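Local coordinates for putative uncharacterized protein smu.1604c (Streptococcus mutans, PDB 3L9F) that probably acts as a PadR-family transcription regulator, a dimer expected to bind DNA through its winged helix-turn-helix domain, at residues K38-G52 with K100-L113. Numbering follows the deposited sequence.
Sequences KDIILGILSKKERSG and KNIYAITESGKKEL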
loop_
_atom_site.group_PDB
_atom_site.type_symbol
_atom_site.label_atom_id
_atom_site.label_comp_id
_atom_site.label_asym_id
_atom_site.label_seq_id
_atom_site.Cartn_x
_atom_site.Cartn_y
_atom_site.Cartn_z
ATOM N N LYS A 38 -5.768 -10.271 -9.729
ATOM C CA LYS A 38 -6.742 -11.207 -10.280
ATOM C C LYS A 38 -8.054 -11.190 -9.500
ATOM O O LYS A 38 -9.128 -11.329 -10.080
ATOM C CB LYS A 38 -6.174 -12.632 -10.322
ATOM C CG LYS A 38 -5.831 -13.198 -8.953
ATOM C CD LYS A 38 -6.401 -14.595 -8.746
ATOM C CE LYS A 38 -5.697 -15.612 -9.625
ATOM N NZ LYS A 38 -5.897 -17.001 -9.122
ATOM N N ASP A 39 -7.968 -11.015 -8.184
ATOM C CA ASP A 39 -9.158 -11.085 -7.348
ATOM C C ASP A 39 -10.000 -9.825 -7.495
ATOM O O ASP A 39 -11.232 -9.887 -7.534
ATOM C CB ASP A 39 -8.777 -11.305 -5.882
ATOM C CG ASP A 39 -7.857 -12.500 -5.697
ATOM O OD1 ASP A 39 -8.274 -13.622 -6.051
ATOM O OD2 ASP A 39 -6.721 -12.310 -5.209
ATOM N N ILE A 40 -9.350 -8.677 -7.564
ATOM C CA ILE A 40 -10.125 -7.457 -7.703
ATOM C C ILE A 40 -10.738 -7.376 -9.108
ATOM O O ILE A 40 -11.841 -6.841 -9.282
ATOM C CB ILE A 40 -9.308 -6.211 -7.371
ATOM C CG1 ILE A 40 -10.217 -4.977 -7.370
ATOM C CG2 ILE A 40 -8.167 -6.066 -8.341
ATOM C CD1 ILE A 40 -9.635 -3.815 -6.615
ATOM N N ILE A 41 -10.052 -7.933 -10.102
ATOM C CA ILE A 41 -10.606 -7.933 -11.452
ATOM C C ILE A 41 -11.822 -8.843 -11.540
ATOM O O ILE A 41 -12.826 -8.481 -12.150
ATOM C CB ILE A 41 -9.547 -8.284 -12.526
ATOM C CG1 ILE A 41 -8.578 -7.109 -12.691
ATOM C CG2 ILE A 41 -10.220 -8.597 -13.866
ATOM C CD1 ILE A 41 -7.278 -7.475 -13.356
ATOM N N LEU A 42 -11.751 -10.019 -10.920
ATOM C CA LEU A 42 -12.925 -10.886 -10.884
ATOM C C LEU A 42 -14.070 -10.186 -10.177
ATOM O O LEU A 42 -15.229 -10.320 -10.578
ATOM C CB LEU A 42 -12.618 -12.204 -10.181
ATOM C CG LEU A 42 -11.811 -13.160 -11.042
ATOM C CD1 LEU A 42 -11.482 -14.414 -10.227
ATOM C CD2 LEU A 42 -12.613 -13.502 -12.291
ATOM N N GLY A 43 -13.745 -9.453 -9.117
ATOM C CA GLY A 43 -14.741 -8.640 -8.436
ATOM C C GLY A 43 -15.407 -7.633 -9.364
ATOM O O GLY A 43 -16.642 -7.507 -9.387
ATOM N N ILE A 44 -14.590 -6.914 -10.132
ATOM C CA ILE A 44 -15.104 -5.929 -11.078
ATOM C C ILE A 44 -15.993 -6.584 -12.125
ATOM O O ILE A 44 -17.020 -6.026 -12.514
ATOM C CB ILE A 44 -13.957 -5.182 -11.776
ATOM C CG1 ILE A 44 -13.288 -4.223 -10.797
ATOM C CG2 ILE A 44 -14.466 -4.424 -12.987
ATOM C CD1 ILE A 44 -12.001 -3.660 -11.297
ATOM N N LEU A 45 -15.613 -7.786 -12.551
ATOM C CA LEU A 45 -16.374 -8.505 -13.572
ATOM C C LEU A 45 -17.507 -9.361 -13.002
ATOM O O LEU A 45 -18.193 -10.052 -13.747
ATOM C CB LEU A 45 -15.440 -9.375 -14.417
ATOM C CG LEU A 45 -14.467 -8.593 -15.291
ATOM C CD1 LEU A 45 -13.494 -9.533 -15.987
ATOM C CD2 LEU A 45 -15.255 -7.775 -16.315
ATOM N N SER A 46 -17.734 -9.324 -11.695
ATOM C CA SER A 46 -18.759 -10.211 -11.143
ATOM C C SER A 46 -20.152 -9.902 -11.685
ATOM O O SER A 46 -20.911 -10.816 -11.998
ATOM C CB SER A 46 -18.768 -10.204 -9.609
ATOM O OG SER A 46 -19.068 -8.916 -9.107
ATOM N N LYS A 47 -20.481 -8.617 -11.799
ATOM C CA LYS A 47 -21.848 -8.203 -12.125
ATOM C C LYS A 47 -22.091 -7.810 -13.585
ATOM O O LYS A 47 -23.241 -7.763 -14.023
ATOM C CB LYS A 47 -22.284 -7.042 -11.227
ATOM C CG LYS A 47 -22.462 -7.395 -9.762
ATOM C CD LYS A 47 -22.855 -6.148 -8.979
ATOM C CE LYS A 47 -22.913 -6.404 -7.483
ATOM N NZ LYS A 47 -23.311 -5.177 -6.734
ATOM N N LYS A 48 -21.031 -7.526 -14.335
ATOM C CA LYS A 48 -21.183 -6.973 -15.681
ATOM C C LYS A 48 -20.040 -7.398 -16.611
ATOM O O LYS A 48 -18.883 -7.480 -16.175
ATOM C CB LYS A 48 -21.179 -5.438 -15.614
ATOM C CG LYS A 48 -22.313 -4.775 -14.826
ATOM C CD LYS A 48 -23.611 -4.847 -15.606
ATOM C CE LYS A 48 -24.643 -3.870 -15.081
ATOM N NZ LYS A 48 -25.863 -3.901 -15.934
ATOM N N GLU A 49 -20.359 -7.662 -17.881
ATOM C CA GLU A 49 -19.331 -7.724 -18.926
ATOM C C GLU A 49 -18.820 -6.305 -19.133
ATOM O O GLU A 49 -19.607 -5.353 -19.200
ATOM C CB GLU A 49 -19.901 -8.261 -20.249
ATOM C CG GLU A 49 -20.526 -9.647 -20.150
ATOM C CD GLU A 49 -20.683 -10.329 -21.509
ATOM O OE1 GLU A 49 -20.207 -9.781 -22.531
ATOM O OE2 GLU A 49 -21.269 -11.429 -21.551
ATOM N N ARG A 50 -17.505 -6.143 -19.207
ATOM C CA ARG A 50 -16.928 -4.811 -19.326
ATOM C C ARG A 50 -15.768 -4.788 -20.314
ATOM O O ARG A 50 -15.003 -5.737 -20.393
ATOM C CB ARG A 50 -16.420 -4.325 -17.971
ATOM C CG ARG A 50 -17.423 -4.443 -16.825
ATOM C CD ARG A 50 -16.885 -3.710 -15.604
ATOM N NE ARG A 50 -17.604 -4.034 -14.378
ATOM C CZ ARG A 50 -18.674 -3.383 -13.939
ATOM N NH1 ARG A 50 -19.185 -2.377 -14.641
ATOM N NH2 ARG A 50 -19.236 -3.745 -12.795
ATOM N N SER A 51 -15.644 -3.700 -21.063
ATOM C CA SER A 51 -14.474 -3.491 -21.906
ATOM C C SER A 51 -13.225 -3.285 -21.046
ATOM O O SER A 51 -13.316 -2.914 -19.877
ATOM C CB SER A 51 -14.657 -2.255 -22.776
ATOM O OG SER A 51 -14.655 -1.076 -21.973
ATOM N N GLY A 52 -12.058 -3.499 -21.636
ATOM C CA GLY A 52 -10.809 -3.158 -20.966
ATOM C C GLY A 52 -10.780 -1.703 -20.527
ATOM O O GLY A 52 -10.281 -1.380 -19.439
ATOM N N LYS A 100 -11.900 -3.049 -29.625
ATOM C CA LYS A 100 -12.330 -2.926 -28.234
ATOM C C LYS A 100 -12.413 -4.336 -27.654
ATOM O O LYS A 100 -13.012 -5.215 -28.266
ATOM C CB LYS A 100 -13.714 -2.261 -28.213
ATOM C CG LYS A 100 -14.306 -2.026 -26.842
ATOM C CD LYS A 100 -15.587 -1.199 -26.942
ATOM C CE LYS A 100 -16.545 -1.778 -27.969
ATOM N NZ LYS A 100 -17.749 -0.926 -28.145
ATOM N N ASN A 101 -11.815 -4.567 -26.492
ATOM C CA ASN A 101 -11.911 -5.884 -25.864
ATOM C C ASN A 101 -12.978 -5.924 -24.786
ATOM O O ASN A 101 -12.975 -5.104 -23.878
ATOM C CB ASN A 101 -10.566 -6.296 -25.286
ATOM C CG ASN A 101 -9.482 -6.310 -26.334
ATOM O OD1 ASN A 101 -9.736 -6.648 -27.489
ATOM N ND2 ASN A 101 -8.271 -5.927 -25.946
ATOM N N ILE A 102 -13.906 -6.861 -24.904
ATOM C CA ILE A 102 -14.948 -7.010 -23.902
ATOM C C ILE A 102 -14.691 -8.277 -23.087
ATOM O O ILE A 102 -14.533 -9.360 -23.650
ATOM C CB ILE A 102 -16.348 -7.100 -24.557
ATOM C CG1 ILE A 102 -16.590 -5.924 -25.503
ATOM C CG2 ILE A 102 -17.441 -7.212 -23.490
ATOM C CD1 ILE A 102 -16.394 -4.580 -24.879
ATOM N N TYR A 103 -14.656 -8.142 -21.762
ATOM C CA TYR A 103 -14.377 -9.279 -20.876
ATOM C C TYR A 103 -15.601 -9.699 -20.085
ATOM O O TYR A 103 -16.370 -8.849 -19.628
ATOM C CB TYR A 103 -13.240 -8.923 -19.913
ATOM C CG TYR A 103 -11.976 -8.531 -20.631
ATOM C CD1 TYR A 103 -11.042 -9.491 -20.993
ATOM C CD2 TYR A 103 -11.723 -7.207 -20.966
ATOM C CE1 TYR A 103 -9.884 -9.151 -21.658
ATOM C CE2 TYR A 103 -10.559 -6.853 -21.632
ATOM C CZ TYR A 103 -9.640 -7.836 -21.976
ATOM O OH TYR A 103 -8.476 -7.505 -22.641
ATOM N N ALA A 104 -15.771 -11.008 -19.913
ATOM C CA ALA A 104 -16.907 -11.530 -19.175
ATOM C C ALA A 104 -16.448 -12.625 -18.225
ATOM O O ALA A 104 -15.657 -13.485 -18.598
ATOM C CB ALA A 104 -17.967 -12.073 -20.134
ATOM N N ILE A 105 -16.943 -12.602 -16.998
ATOM C CA ILE A 105 -16.610 -13.667 -16.059
ATOM C C ILE A 105 -17.246 -14.985 -16.521
ATOM O O ILE A 105 -18.297 -14.985 -17.177
ATOM C CB ILE A 105 -17.081 -13.308 -14.634
ATOM C CG1 ILE A 105 -16.315 -14.124 -13.583
ATOM C CG2 ILE A 105 -18.599 -13.477 -14.497
ATOM C CD1 ILE A 105 -16.498 -13.605 -12.163
ATOM N N THR A 106 -16.592 -16.102 -16.207
ATOM C CA THR A 106 -17.142 -17.429 -16.485
ATOM C C THR A 106 -17.628 -18.063 -15.188
ATOM O O THR A 106 -17.380 -17.540 -14.108
ATOM C CB THR A 106 -16.078 -18.370 -17.063
ATOM O OG1 THR A 106 -15.090 -18.631 -16.056
ATOM C CG2 THR A 106 -15.403 -17.749 -18.279
ATOM N N GLU A 107 -18.306 -19.204 -15.296
ATOM C CA GLU A 107 -18.745 -19.927 -14.107
ATOM C C GLU A 107 -17.592 -20.203 -13.154
ATOM O O GLU A 107 -17.702 -19.962 -11.953
ATOM C CB GLU A 107 -19.431 -21.243 -14.491
ATOM C CG GLU A 107 -20.861 -21.051 -14.950
ATOM C CD GLU A 107 -21.676 -20.242 -13.957
ATOM O OE1 GLU A 107 -21.667 -20.597 -12.757
ATOM O OE2 GLU A 107 -22.321 -19.254 -14.376
ATOM N N SER A 108 -16.485 -20.704 -13.686
ATOM C CA SER A 108 -15.330 -20.984 -12.848
ATOM C C SER A 108 -14.793 -19.699 -12.237
ATOM O O SER A 108 -14.316 -19.702 -11.109
ATOM C CB SER A 108 -14.228 -21.699 -13.625
ATOM O OG SER A 108 -13.836 -20.949 -14.759
ATOM N N GLY A 109 -14.861 -18.600 -12.986
ATOM C CA GLY A 109 -14.431 -17.320 -12.458
ATOM C C GLY A 109 -15.281 -16.892 -11.275
ATOM O O GLY A 109 -14.762 -16.362 -10.296
ATOM N N LYS A 110 -16.591 -17.111 -11.363
ATOM C CA LYS A 110 -17.494 -16.768 -10.272
ATOM C C LYS A 110 -17.173 -17.632 -9.057
ATOM O O LYS A 110 -17.176 -17.148 -7.928
ATOM C CB LYS A 110 -18.957 -16.978 -10.675
ATOM C CG LYS A 110 -19.530 -15.944 -11.632
ATOM C CD LYS A 110 -20.900 -16.406 -12.139
ATOM C CE LYS A 110 -21.575 -15.377 -13.034
ATOM N NZ LYS A 110 -22.808 -15.949 -13.660
ATOM N N LYS A 111 -16.899 -18.913 -9.305
ATOM C CA LYS A 111 -16.495 -19.844 -8.248
ATOM C C LYS A 111 -15.250 -19.343 -7.524
ATOM O O LYS A 111 -15.168 -19.399 -6.295
ATOM C CB LYS A 111 -16.224 -21.244 -8.823
ATOM C CG LYS A 111 -15.830 -22.289 -7.780
ATOM N N GLU A 112 -14.283 -18.857 -8.294
ATOM C CA GLU A 112 -13.020 -18.411 -7.727
ATOM C C GLU A 112 -13.206 -17.170 -6.870
ATOM O O GLU A 112 -12.573 -17.024 -5.825
ATOM C CB GLU A 112 -12.005 -18.132 -8.828
ATOM C CG GLU A 112 -10.724 -17.507 -8.321
ATOM C CD GLU A 112 -9.509 -17.918 -9.129
ATOM O OE1 GLU A 112 -9.526 -19.029 -9.703
ATOM O OE2 GLU A 112 -8.533 -17.137 -9.179
ATOM N N LEU A 113 -14.060 -16.266 -7.331
ATOM C CA LEU A 113 -14.384 -15.070 -6.571
ATOM C C LEU A 113 -15.067 -15.458 -5.265
ATOM O O LEU A 113 -14.684 -14.995 -4.193
ATOM C CB LEU A 113 -15.297 -14.161 -7.395
ATOM C CG LEU A 113 -15.691 -12.860 -6.708
ATOM C CD1 LEU A 113 -14.435 -12.065 -6.333
ATOM C CD2 LEU A 113 -16.624 -12.043 -7.609
HETATM O O HOH W 1 -18.608 -10.513 -16.376
#
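The Y103 ring turns its CD2-CE2 edge to the start of helix 52-62, with G52 N in the ring plane, 3.7 Å from CE2; the R50 guanidinium carries K48 CB over one face and at its edge grips I44 O side-on with NE and NH2, tying strand 50-51 back to I44, while NH1 makes a salt bridge to E54 of helix 52-62. Both belong to the winged helix of the PadR family, in which the short strand 50-51 pairs antiparallel with wing strand 100-105. R50 and Y103 form the hydrogen-bonded pair: Y103 N reaches R50 O at 2.8 Å, nearly straight (170°), and R50 N returns a bond to Y103 O. G52 N then donates to N101 O. Past the R50-Y103 pair, a water accepts from I105 N and donates to L45 O. The L42 and I105 side chains cross at about a right angle, CD2 of L42 meeting CD1 of I105; L42 CD1 lies against E112 CG. L113 CD2 packs tightly on S46 CB, 3.5 Å away. K38 of helix 37-44, bent at chi2 and chi3, makes a salt bridge to E112 of helix 107-118, NZ lying 2.6 Å from OE2 on its syn side and 22° out of the carboxylate plane.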